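Local atomic coordinates of peroxiredoxin (Clostridioides difficile, PDB entry 6TSB), a protein that is a spore-coat protein joining a family 18 chitinase domain, described here, to a peroxiredoxin that probably reduces hydroperoxides. Residues K173-A178 with A196-Y201; A190-I195 with A247-E252; A223-S228 with Y235-M240. All coordinates share one frame; numbering follows the deposited sequence.

All three contacts belong to the family 18 glycosidase domain, a TIM-barrel type of fold. Interactions 1 and 2 are neighbours, with centres about 10 Å apart, and they touch: A196 packs on G248, M249 and P250. Interaction 1, the most buried, joins strand 174-179 to the loop entering strand 201-204 and mixes backbone bonds, one carboxylate and an aromatic pair. Interaction 2, the most exposed, joins a short helix to the turn ending helix 237-246 by apolar packing, without a hydrogen bond between its segments. Interaction 3, partly buried and rich in hydrogen bonds, lies at the other end of that helix, about 19 Å between centres from interaction 2. Both touch the second subunit, interaction 3 more extensively.

Interaction 1 of 3, residues K173-A178 with A196-Y201; sequences KWLSVA and APIIDY
W174 and Y201 meet where strand 174-179 pairs in parallel with the start of strand 201-204, two neighbouring staves of the TIM-barrel sheet. CG of W174 lies anti to the backbone N (chi1 162°), which brings the six-membered part of the indole to the phenol. CD2 and CE2 of Y201 come over one indole face near its rim, and W174 CZ3 lies 3.6 Å from Y201 CE2. The planes are 47° apart, an oblique pairing rather than a stack. The other end of the indole is fixed within its own strand, where W174 NE1 gives a 2.8 Å hydrogen bond to S176 OG, tilted a little from the ring plane; D135 is a further partner of that hydroxyl.

D200, just before the pairing strand, grips L175 at both backbone polar atoms. Its own N donates to L175 O over 2.8 Å, while its carboxylate, swung beside its backbone N (chi1 -67°), accepts from L175 N at OD2 over 2.9 Å, through the anti lone pair. R166 of helix 154-169 forms a salt bridge to the same OD2 through NH2 and a hydrogen bond to K173 O through NH1, which probably offsets the closeness of these two acceptors.

Farther along, V177 N makes a weak bond to Y201 O. On the helix-covered side, L175 lies alongside I198, both pointing the same way, beneath helix 154-169. The side chains of V177 and I199 cross at about a right angle, with V177 CG2 3.9 Å from I199 CG2.

Interaction 2 of 3, residues A190-I195 with A247-E252; sequences AEIDKI and AGMPSE
I192 and D193, in the first turn of the short helix 192-195, lie against A247 and G248, where helix 237-246 ends in a Schellman motif, and the nearest CA pair across the two segments is D193 and G248, 4.6 Å apart. G248 takes a positive phi of 105°, and G248 CA lies 4.5 Å from D193 CB.

I192 carries most of the side-chain contact. Its CB faces the methyl of A247, with I192 CB 3.9 Å and I192 CG1 4.0 Å from A247 CB; the side chain also packs on Y185 and I186 of helix 183-188 and on L244 of helix 237-246. CG2, anti to the backbone N, reaches the next residues instead: I192 CG2 is 3.6 Å from M249 CB.

In the TIM-barrel fold of this glycosidase domain, the contact ties a short helix preceding strand 201-204 to the turn that leads from helix 237-246 into strand 254-264, so it joins consecutive connections on the outside of the barrel.

M249 crosses I192 at about a right angle. Its side chain starts anti to the backbone N (chi1 -175°) and then bends at chi2 and chi3, which curls the methyl back over the helix: M249 CE is 3.8 Å from I192 CG2 and 4.2 Å from I195 CG1. A196 and I199 also pack on M249, while I195 continues to L162 of helix 154-169. At the outer rim D193 CB sits 3.4 Å from A247 O; the nearby D193 N does not bond to that oxygen because the angle is poor.

Interaction 3 of 3, residues A223-S228 with Y235-M240; sequences ANLFDS and YSVDAM
N224 and L225 receive the start of helix 237-246 with their carbonyls. V237 N donates to N224 O over 2.9 Å, with a nearly straight N-H...O angle of 170°, and D238 N donates to L225 O over 3.0 Å. Two amides of the first helical turn, which have no carbonyl of their own helix to bond, are thus satisfied by the loop.

Side-chain hydrogen bonds reinforce this. The carboxamide of N224 lies between its backbone N and carbonyl carbon (chi1 55°), and ND2 there serves two carbonyls. It reaches Y235 O at 2.9 Å, within the amide plane and on a lone pair of that oxygen, and also F226 O, from above the carbonyl plane. Bridging both segments fixes the rotation of the amide. The hydroxyl of S236 accepts from A239 N, S236 OG to A239 N being 3.1 Å.

Apolar packing is limited: L225 CD1 touches V237 CB and CG1, each at 3.7 Å, and V237 also meets L256 of strand 254-264.

A separate ring-carboxylate contact brings F226 CE1 and CD1 to D238 CB and CG, F226 CE1 being 3.5 Å from D238 CG; the side chains cross obliquely, with their planes 52° apart. D238 OD1 is hydrogen-bonded to Y320 OH of the second subunit, and Q294 of that subunit packs on L225 and F226.

Together these contacts make a helix N-terminus capped by S236 at the N-cap position and held by an upstream loop, here within the long connection between strand 201-204 and helix 237-246 of the TIM barrel.

Interaction 1 of 3, residues K173-A178 with A196-Y201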
ATOM      1  N   LYS A 173      24.775  16.245  32.736  1.00 54.57           N
ATOM      2  CA  LYS A 173      25.068  15.133  31.800  1.00 46.42           C
ATOM      3  C   LYS A 173      23.826  14.259  31.649  1.00 48.22           C
ATOM      4  O   LYS A 173      23.021  14.101  32.603  1.00 55.33           O
ATOM      5  CB  LYS A 173      26.227  14.250  32.276  1.00 54.07           C
ATOM      6  CG  LYS A 173      27.587  14.920  32.425  1.00 50.19           C
ATOM      7  CD  LYS A 173      28.228  15.233  31.095  1.00 53.97           C
ATOM      8  CE  LYS A 173      29.468  16.088  31.216  1.00 52.39           C
ATOM      9  NZ  LYS A 173      29.896  16.517  29.872  1.00 56.16           N
ATOM     10  N   TRP A 174      23.675  13.711  30.465  1.00 42.54           N
ATOM     11  CA  TRP A 174      22.558  12.827  30.112  1.00 42.05           C
ATOM     12  C   TRP A 174      22.763  11.506  30.834  1.00 45.23           C
ATOM     13  O   TRP A 174      23.858  10.920  30.777  1.00 40.42           O
ATOM     14  CB  TRP A 174      22.513  12.687  28.602  1.00 41.72           C
ATOM     15  CG  TRP A 174      21.753  11.537  28.032  1.00 36.17           C
ATOM     16  CD1 TRP A 174      21.831  10.210  28.344  1.00 37.43           C
ATOM     17  CD2 TRP A 174      20.886  11.642  26.904  1.00 35.24           C
ATOM     18  NE1 TRP A 174      21.035   9.482  27.501  1.00 34.80           N
ATOM     19  CE2 TRP A 174      20.459  10.336  26.593  1.00 38.92           C
ATOM     20  CE3 TRP A 174      20.447  12.720  26.129  1.00 39.58           C
ATOM     21  CZ2 TRP A 174      19.583  10.088  25.540  1.00 40.06           C
ATOM     22  CZ3 TRP A 174      19.599  12.467  25.079  1.00 39.09           C
ATOM     23  CH2 TRP A 174      19.179  11.169  24.786  1.00 40.00           C
ATOM     24  N   LEU A 175      21.716  11.067  31.508  1.00 39.27           N
ATOM     25  CA  LEU A 175      21.657   9.697  32.022  1.00 37.75           C
ATOM     26  C   LEU A 175      20.334   9.130  31.538  1.00 39.16           C
ATOM     27  O   LEU A 175      19.342   9.830  31.671  1.00 40.06           O
ATOM     28  CB  LEU A 175      21.747   9.750  33.552  1.00 40.38           C
ATOM     29  CG  LEU A 175      21.459   8.427  34.259  1.00 40.19           C
ATOM     30  CD1 LEU A 175      22.384   7.337  33.757  1.00 42.00           C
ATOM     31  CD2 LEU A 175      21.589   8.584  35.766  1.00 42.24           C
ATOM     32  N   SER A 176      20.339   7.926  30.985  1.00 34.71           N
ATOM     33  CA  SER A 176      19.138   7.273  30.451  1.00 38.39           C
ATOM     34  C   SER A 176      19.238   5.784  30.750  1.00 36.58           C
ATOM     35  O   SER A 176      20.317   5.297  31.044  1.00 40.02           O
ATOM     36  CB  SER A 176      18.957   7.554  28.972  1.00 39.64           C
ATOM     37  OG  SER A 176      20.017   6.988  28.184  1.00 42.42           O
ATOM     38  N   VAL A 177      18.114   5.110  30.677  1.00 36.21           N
ATOM     39  CA  VAL A 177      17.977   3.678  31.006  1.00 36.89           C
ATOM     40  C   VAL A 177      17.158   3.126  29.863  1.00 37.68           C
ATOM     41  O   VAL A 177      16.187   3.778  29.483  1.00 42.51           O
ATOM     42  CB  VAL A 177      17.267   3.542  32.361  1.00 43.44           C
ATOM     43  CG1 VAL A 177      16.737   2.135  32.601  1.00 44.43           C
ATOM     44  CG2 VAL A 177      18.185   4.001  33.484  1.00 46.82           C
ATOM     45  N   ALA A 178      17.595   2.017  29.304  1.00 41.99           N
ATOM     46  CA  ALA A 178      16.860   1.245  28.293  1.00 42.93           C
ATOM     47  C   ALA A 178      16.048   0.208  29.046  1.00 43.07           C
ATOM     48  O   ALA A 178      16.677  -0.546  29.816  1.00 46.05           O
ATOM     49  CB  ALA A 178      17.816   0.574  27.330  1.00 42.94           C
ATOM     50  N   ALA A 196      12.676   7.658  38.022  1.00 48.26           N
ATOM     51  CA  ALA A 196      12.110   8.779  37.228  1.00 48.56           C
ATOM     52  C   ALA A 196      12.868  10.076  37.472  1.00 47.46           C
ATOM     53  O   ALA A 196      13.403  10.633  36.527  1.00 52.31           O
ATOM     54  CB  ALA A 196      10.631   8.940  37.504  1.00 53.69           C
ATOM     55  N   PRO A 197      12.958  10.604  38.721  1.00 50.17           N
ATOM     56  CA  PRO A 197      13.610  11.889  38.962  1.00 46.64           C
ATOM     57  C   PRO A 197      15.144  11.871  38.843  1.00 50.21           C
ATOM     58  O   PRO A 197      15.733  12.968  38.773  1.00 46.66           O
ATOM     59  CB  PRO A 197      13.211  12.266  40.399  1.00 50.36           C
ATOM     60  CG  PRO A 197      12.913  10.937  41.070  1.00 52.10           C
ATOM     61  CD  PRO A 197      12.388  10.040  39.958  1.00 53.53           C
ATOM     62  N   ILE A 198      15.754  10.684  38.773  1.00 44.25           N
ATOM     63  CA  ILE A 198      17.236  10.543  38.663  1.00 47.23           C
ATOM     64  C   ILE A 198      17.651  10.705  37.197  1.00 46.84           C
ATOM     65  O   ILE A 198      18.631  11.427  36.940  1.00 44.75           O
ATOM     66  CB  ILE A 198      17.736   9.201  39.227  1.00 48.90           C
ATOM     67  CG1 ILE A 198      17.400   9.035  40.713  1.00 55.68           C
ATOM     68  CG2 ILE A 198      19.228   9.065  38.999  1.00 49.23           C
ATOM     69  CD1 ILE A 198      17.363   7.581  41.166  1.00 54.89           C
ATOM     70  N   ILE A 199      16.962  10.008  36.296  1.00 43.54           N
ATOM     71  CA  ILE A 199      17.330   9.907  34.855  1.00 43.05           C
ATOM     72  C   ILE A 199      16.748  11.071  34.055  1.00 44.58           C
ATOM     73  O   ILE A 199      15.821  11.731  34.516  1.00 48.51           O
ATOM     74  CB  ILE A 199      16.868   8.557  34.295  1.00 43.00           C
ATOM     75  CG1 ILE A 199      15.357   8.483  34.070  1.00 44.20           C
ATOM     76  CG2 ILE A 199      17.349   7.438  35.189  1.00 46.25           C
ATOM     77  CD1 ILE A 199      14.888   7.110  33.632  1.00 42.54           C
ATOM     78  N   ASP A 200      17.276  11.286  32.860  1.00 47.02           N
ATOM     79  CA  ASP A 200      16.801  12.313  31.901  1.00 41.31           C
ATOM     80  C   ASP A 200      15.780  11.667  30.969  1.00 41.90           C
ATOM     81  O   ASP A 200      14.796  12.324  30.621  1.00 47.73           O
ATOM     82  CB  ASP A 200      17.961  12.902  31.110  1.00 43.45           C
ATOM     83  CG  ASP A 200      18.898  13.708  31.982  1.00 42.58           C
ATOM     84  OD1 ASP A 200      18.521  14.799  32.349  1.00 46.07           O
ATOM     85  OD2 ASP A 200      19.976  13.218  32.312  1.00 48.88           O
ATOM     86  N   TYR A 201      15.973  10.406  30.617  1.00 37.60           N
ATOM     87  CA  TYR A 201      15.088   9.700  29.672  1.00 38.71           C
ATOM     88  C   TYR A 201      15.002   8.229  30.049  1.00 39.61           C
ATOM     89  O   TYR A 201      15.980   7.676  30.556  1.00 44.55           O
ATOM     90  CB  TYR A 201      15.608   9.838  28.238  1.00 39.59           C
ATOM     91  CG  TYR A 201      15.566  11.243  27.696  1.00 40.78           C
ATOM     92  CD1 TYR A 201      14.362  11.821  27.323  1.00 48.25           C
ATOM     93  CD2 TYR A 201      16.716  11.991  27.522  1.00 43.33           C
ATOM     94  CE1 TYR A 201      14.301  13.125  26.847  1.00 43.98           C
ATOM     95  CE2 TYR A 201      16.682  13.279  27.004  1.00 45.56           C
ATOM     96  CZ  TYR A 201      15.465  13.848  26.676  1.00 43.80           C
ATOM     97  OH  TYR A 201      15.396  15.095  26.152  1.00 44.01           O
TER

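Interaction 2 of 3, residues A190-I195 with A247-E252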
ATOM      1  N   ALA A 190      12.443  -2.573  37.794  1.00 40.90           N
ATOM      2  CA  ALA A 190      12.757  -1.183  38.158  1.00 41.83           C
ATOM      3  C   ALA A 190      11.630  -0.550  38.972  1.00 44.01           C
ATOM      4  O   ALA A 190      10.459  -0.958  38.846  1.00 46.92           O
ATOM      5  CB  ALA A 190      13.056  -0.389  36.917  1.00 40.53           C
ATOM      6  N   GLU A 191      12.038   0.405  39.796  1.00 43.41           N
ATOM      7  CA  GLU A 191      11.188   1.268  40.632  1.00 46.88           C
ATOM      8  C   GLU A 191      10.983   2.497  39.771  1.00 44.00           C
ATOM      9  O   GLU A 191      11.750   3.453  39.940  1.00 42.16           O
ATOM     10  CB  GLU A 191      11.845   1.616  41.980  1.00 44.46           C
ATOM     11  CG  GLU A 191      12.169   0.420  42.881  1.00 45.44           C
ATOM     12  CD  GLU A 191      12.761   0.830  44.232  1.00 51.47           C
ATOM     13  OE1 GLU A 191      13.839   1.495  44.258  1.00 52.31           O
ATOM     14  OE2 GLU A 191      12.123   0.537  45.274  1.00 61.76           O
ATOM     15  N   ILE A 192      10.014   2.434  38.854  1.00 47.91           N
ATOM     16  CA  ILE A 192       9.790   3.507  37.839  1.00 40.81           C
ATOM     17  C   ILE A 192       9.700   4.850  38.546  1.00 40.22           C
ATOM     18  O   ILE A 192      10.331   5.818  38.072  1.00 44.38           O
ATOM     19  CB  ILE A 192       8.524   3.259  37.008  1.00 47.95           C
ATOM     20  CG1 ILE A 192       8.555   1.906  36.291  1.00 45.73           C
ATOM     21  CG2 ILE A 192       8.280   4.433  36.056  1.00 46.73           C
ATOM     22  CD1 ILE A 192       9.817   1.640  35.493  1.00 48.87           C
ATOM     23  N   ASP A 193       8.944   4.928  39.641  1.00 44.75           N
ATOM     24  CA  ASP A 193       8.697   6.224  40.339  1.00 48.84           C
ATOM     25  C   ASP A 193       9.974   6.693  41.047  1.00 45.29           C
ATOM     26  O   ASP A 193      10.126   7.885  41.230  1.00 44.61           O
ATOM     27  CB  ASP A 193       7.498   6.149  41.298  1.00 52.66           C
ATOM     28  CG  ASP A 193       7.680   5.249  42.513  1.00 55.79           C
ATOM     29  OD1 ASP A 193       8.153   4.087  42.357  1.00 57.26           O
ATOM     30  OD2 ASP A 193       7.354   5.720  43.616  1.00 72.06           O
ATOM     31  N   LYS A 194      10.849   5.783  41.466  1.00 49.85           N
ATOM     32  CA  LYS A 194      12.132   6.142  42.139  1.00 57.73           C
ATOM     33  C   LYS A 194      13.189   6.568  41.099  1.00 51.62           C
ATOM     34  O   LYS A 194      13.849   7.599  41.347  1.00 47.06           O
ATOM     35  CB  LYS A 194      12.619   4.988  43.024  1.00 57.35           C
ATOM     36  CG  LYS A 194      11.774   4.721  44.261  1.00 62.03           C
ATOM     37  CD  LYS A 194      11.897   5.827  45.293  1.00 74.22           C
ATOM     38  CE  LYS A 194      10.585   6.502  45.642  1.00 80.32           C
ATOM     39  NZ  LYS A 194       9.947   5.857  46.812  1.00 81.93           N
ATOM     40  N   ILE A 195      13.351   5.833  39.987  1.00 48.20           N
ATOM     41  CA  ILE A 195      14.392   6.172  38.954  1.00 48.79           C
ATOM     42  C   ILE A 195      13.979   7.388  38.141  1.00 46.77           C
ATOM     43  O   ILE A 195      14.869   8.045  37.640  1.00 45.88           O
ATOM     44  CB  ILE A 195      14.688   5.017  38.006  1.00 44.68           C
ATOM     45  CG1 ILE A 195      13.541   4.770  37.029  1.00 48.78           C
ATOM     46  CG2 ILE A 195      15.063   3.774  38.780  1.00 46.37           C
ATOM     47  CD1 ILE A 195      13.847   3.659  36.044  1.00 49.13           C
ATOM     48  N   ALA A 247       2.844   4.073  36.525  1.00 50.18           N
ATOM     49  CA  ALA A 247       3.890   3.712  37.523  1.00 46.19           C
ATOM     50  C   ALA A 247       4.785   4.928  37.869  1.00 46.94           C
ATOM     51  O   ALA A 247       5.690   4.799  38.723  1.00 58.06           O
ATOM     52  CB  ALA A 247       4.673   2.506  37.047  1.00 50.46           C
ATOM     53  N   GLY A 248       4.510   6.106  37.308  1.00 48.65           N
ATOM     54  CA  GLY A 248       5.099   7.383  37.751  1.00 44.46           C
ATOM     55  C   GLY A 248       6.189   7.911  36.824  1.00 47.03           C
ATOM     56  O   GLY A 248       6.829   8.899  37.231  1.00 53.09           O
ATOM     57  N   MET A 249       6.381   7.363  35.613  1.00 45.32           N
ATOM     58  CA  MET A 249       7.352   7.985  34.643  1.00 47.86           C
ATOM     59  C   MET A 249       6.684   9.154  33.927  1.00 45.60           C
ATOM     60  O   MET A 249       5.713   8.942  33.199  1.00 53.29           O
ATOM     61  CB  MET A 249       7.875   7.022  33.564  1.00 45.56           C
ATOM     62  CG  MET A 249       8.957   7.671  32.664  1.00 47.28           C
ATOM     63  SD  MET A 249      10.482   8.098  33.579  1.00 46.45           S
ATOM     64  CE  MET A 249      10.848   6.474  34.237  1.00 44.58           C
ATOM     65  N   PRO A 250       7.196  10.398  34.058  1.00 43.66           N
ATOM     66  CA  PRO A 250       6.646  11.528  33.312  1.00 44.20           C
ATOM     67  C   PRO A 250       6.661  11.222  31.807  1.00 50.78           C
ATOM     68  O   PRO A 250       7.564  10.506  31.319  1.00 51.74           O
ATOM     69  CB  PRO A 250       7.595  12.700  33.597  1.00 44.55           C
ATOM     70  CG  PRO A 250       8.339  12.313  34.847  1.00 43.60           C
ATOM     71  CD  PRO A 250       8.303  10.798  34.929  1.00 44.13           C
ATOM     72  N   SER A 251       5.683  11.747  31.075  1.00 42.69           N
ATOM     73  CA  SER A 251       5.520  11.403  29.650  1.00 39.73           C
ATOM     74  C   SER A 251       6.752  11.918  28.867  1.00 38.90           C
ATOM     75  O   SER A 251       7.255  11.146  28.050  1.00 41.84           O
ATOM     76  CB  SER A 251       4.187  11.896  29.127  1.00 39.77           C
ATOM     77  OG  SER A 251       4.126  13.325  29.162  1.00 44.31           O
ATOM     78  N   GLU A 252       7.196  13.149  29.152  1.00 38.42           N
ATOM     79  CA  GLU A 252       8.282  13.946  28.519  1.00 44.94           C
ATOM     80  C   GLU A 252       9.651  13.255  28.601  1.00 48.78           C
ATOM     81  O   GLU A 252      10.599  13.838  28.047  1.00 46.13           O
ATOM     82  CB  GLU A 252       8.613  15.250  29.263  1.00 48.40           C
ATOM     83  CG  GLU A 252       7.459  16.021  29.842  1.00 57.86           C
ATOM     84  CD  GLU A 252       7.004  15.604  31.236  1.00 64.18           C
ATOM     85  OE1 GLU A 252       7.582  16.116  32.235  1.00 61.68           O
ATOM     86  OE2 GLU A 252       6.051  14.776  31.314  1.00 63.18           O
TER

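Interaction 3 of 3, residues A223-S228 with Y235-M240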
ATOM      1  N   ALA A 223       6.176  -5.035  17.185  1.00 44.79           N
ATOM      2  CA  ALA A 223       6.110  -3.605  17.600  1.00 42.62           C
ATOM      3  C   ALA A 223       4.726  -2.967  17.302  1.00 46.03           C
ATOM      4  O   ALA A 223       4.653  -1.741  16.992  1.00 43.44           O
ATOM      5  CB  ALA A 223       7.221  -2.842  16.930  1.00 46.72           C
ATOM      6  N   ASN A 224       3.642  -3.730  17.472  1.00 44.60           N
ATOM      7  CA  ASN A 224       2.254  -3.234  17.267  1.00 49.70           C
ATOM      8  C   ASN A 224       2.033  -1.991  18.133  1.00 48.70           C
ATOM      9  O   ASN A 224       2.355  -2.033  19.334  1.00 53.49           O
ATOM     10  CB  ASN A 224       1.229  -4.346  17.480  1.00 46.68           C
ATOM     11  CG  ASN A 224       1.331  -5.037  18.822  1.00 52.26           C
ATOM     12  OD1 ASN A 224       2.106  -5.996  18.995  1.00 44.78           O
ATOM     13  ND2 ASN A 224       0.480  -4.614  19.749  1.00 54.05           N
ATOM     14  N   LEU A 225       1.558  -0.889  17.553  1.00 47.39           N
ATOM     15  CA  LEU A 225       1.333   0.337  18.363  1.00 47.89           C
ATOM     16  C   LEU A 225       0.092   0.102  19.253  1.00 53.11           C
ATOM     17  O   LEU A 225       0.179   0.404  20.462  1.00 50.04           O
ATOM     18  CB  LEU A 225       1.204   1.554  17.456  1.00 42.53           C
ATOM     19  CG  LEU A 225       0.901   2.870  18.164  1.00 48.77           C
ATOM     20  CD1 LEU A 225       1.959   3.202  19.211  1.00 48.54           C
ATOM     21  CD2 LEU A 225       0.751   4.017  17.170  1.00 44.74           C
ATOM     22  N   PHE A 226      -0.968  -0.528  18.724  1.00 52.22           N
ATOM     23  CA  PHE A 226      -2.194  -0.926  19.480  1.00 52.70           C
ATOM     24  C   PHE A 226      -2.424  -2.434  19.357  1.00 55.45           C
ATOM     25  O   PHE A 226      -1.683  -3.072  18.614  1.00 55.34           O
ATOM     26  CB  PHE A 226      -3.390  -0.117  18.996  1.00 48.88           C
ATOM     27  CG  PHE A 226      -3.240   1.364  19.219  1.00 49.15           C
ATOM     28  CD1 PHE A 226      -3.334   1.900  20.498  1.00 54.35           C
ATOM     29  CD2 PHE A 226      -3.057   2.228  18.161  1.00 44.07           C
ATOM     30  CE1 PHE A 226      -3.232   3.271  20.703  1.00 48.62           C
ATOM     31  CE2 PHE A 226      -2.926   3.593  18.369  1.00 46.17           C
ATOM     32  CZ  PHE A 226      -3.014   4.114  19.639  1.00 50.24           C
ATOM     33  N   ASP A 227      -3.378  -2.995  20.108  1.00 61.72           N
ATOM     34  CA  ASP A 227      -3.715  -4.445  20.038  1.00 69.02           C
ATOM     35  C   ASP A 227      -4.465  -4.735  18.722  1.00 70.32           C
ATOM     36  O   ASP A 227      -5.071  -3.778  18.142  1.00 63.69           O
ATOM     37  CB  ASP A 227      -4.550  -4.894  21.247  1.00 83.77           C
ATOM     38  CG  ASP A 227      -3.814  -4.964  22.582  1.00 96.89           C
ATOM     39  OD1 ASP A 227      -2.568  -5.122  22.571  1.00 98.66           O
ATOM     40  OD2 ASP A 227      -4.502  -4.879  23.634  1.00 89.58           O
ATOM     41  N   SER A 228      -4.433  -6.009  18.295  1.00 65.37           N
ATOM     42  CA  SER A 228      -5.131  -6.597  17.116  1.00 65.33           C
ATOM     43  C   SER A 228      -5.142  -8.133  17.239  1.00 74.91           C
ATOM     44  O   SER A 228      -4.663  -8.664  18.279  1.00 65.64           O
ATOM     45  CB  SER A 228      -4.465  -6.175  15.827  1.00 61.31           C
ATOM     46  OG  SER A 228      -3.469  -7.123  15.444  1.00 60.26           O
ATOM     47  N   TYR A 235       0.996  -7.466  24.820  1.00 87.62           N
ATOM     48  CA  TYR A 235       2.126  -6.678  24.260  1.00 78.20           C
ATOM     49  C   TYR A 235       1.627  -5.705  23.190  1.00 65.82           C
ATOM     50  O   TYR A 235       1.109  -6.124  22.142  1.00 64.78           O
ATOM     51  CB  TYR A 235       3.219  -7.601  23.719  1.00 79.90           C
ATOM     52  CG  TYR A 235       3.972  -8.331  24.800  1.00 94.23           C
ATOM     53  CD1 TYR A 235       3.478  -9.504  25.350  1.00 93.49           C
ATOM     54  CD2 TYR A 235       5.166  -7.831  25.292  1.00 95.45           C
ATOM     55  CE1 TYR A 235       4.163 -10.171  26.351  1.00102.53           C
ATOM     56  CE2 TYR A 235       5.862  -8.484  26.293  1.00100.13           C
ATOM     57  CZ  TYR A 235       5.356  -9.656  26.827  1.00103.11           C
ATOM     58  OH  TYR A 235       6.040 -10.295  27.818  1.00103.05           O
ATOM     59  N   SER A 236       1.831  -4.420  23.459  1.00 52.36           N
ATOM     60  CA  SER A 236       1.577  -3.298  22.530  1.00 48.79           C
ATOM     61  C   SER A 236       2.374  -2.059  22.974  1.00 43.94           C
ATOM     62  O   SER A 236       2.555  -1.853  24.219  1.00 47.21           O
ATOM     63  CB  SER A 236       0.097  -3.019  22.482  1.00 50.18           C
ATOM     64  OG  SER A 236      -0.218  -1.908  23.302  1.00 50.23           O
ATOM     65  N   VAL A 237       2.804  -1.213  22.038  1.00 39.49           N
ATOM     66  CA  VAL A 237       3.592   0.006  22.398  1.00 41.05           C
ATOM     67  C   VAL A 237       2.764   0.830  23.384  1.00 44.23           C
ATOM     68  O   VAL A 237       3.311   1.193  24.429  1.00 47.35           O
ATOM     69  CB  VAL A 237       4.000   0.851  21.178  1.00 44.52           C
ATOM     70  CG1 VAL A 237       4.632   2.163  21.590  1.00 38.37           C
ATOM     71  CG2 VAL A 237       4.903   0.072  20.220  1.00 45.22           C
ATOM     72  N   ASP A 238       1.493   1.089  23.058  1.00 47.33           N
ATOM     73  CA  ASP A 238       0.587   2.011  23.797  1.00 45.66           C
ATOM     74  C   ASP A 238       0.459   1.560  25.256  1.00 40.07           C
ATOM     75  O   ASP A 238       0.527   2.423  26.141  1.00 38.96           O
ATOM     76  CB  ASP A 238      -0.798   2.082  23.133  1.00 52.40           C
ATOM     77  CG  ASP A 238      -1.907   2.755  23.939  1.00 47.64           C
ATOM     78  OD1 ASP A 238      -1.857   4.008  24.163  1.00 49.08           O
ATOM     79  OD2 ASP A 238      -2.812   2.024  24.331  1.00 48.71           O
ATOM     80  N   ALA A 239       0.224   0.274  25.485  1.00 38.88           N
ATOM     81  CA  ALA A 239       0.122  -0.311  26.842  1.00 45.87           C
ATOM     82  C   ALA A 239       1.454  -0.140  27.616  1.00 51.22           C
ATOM     83  O   ALA A 239       1.404  -0.040  28.866  1.00 49.92           O
ATOM     84  CB  ALA A 239      -0.302  -1.759  26.739  1.00 45.25           C
ATOM     85  N   MET A 240       2.612  -0.112  26.932  1.00 52.69           N
ATOM     86  CA  MET A 240       3.938   0.052  27.593  1.00 47.99           C
ATOM     87  C   MET A 240       4.109   1.505  27.981  1.00 46.01           C
ATOM     88  O   MET A 240       4.533   1.774  29.133  1.00 55.15           O
ATOM     89  CB  MET A 240       5.098  -0.381  26.701  1.00 48.18           C
ATOM     90  CG  MET A 240       5.206  -1.864  26.658  1.00 48.46           C
ATOM     91  SD  MET A 240       6.769  -2.407  25.950  1.00 58.81           S
ATOM     92  CE  MET A 240       6.448  -4.166  26.013  1.00 52.14           C
TER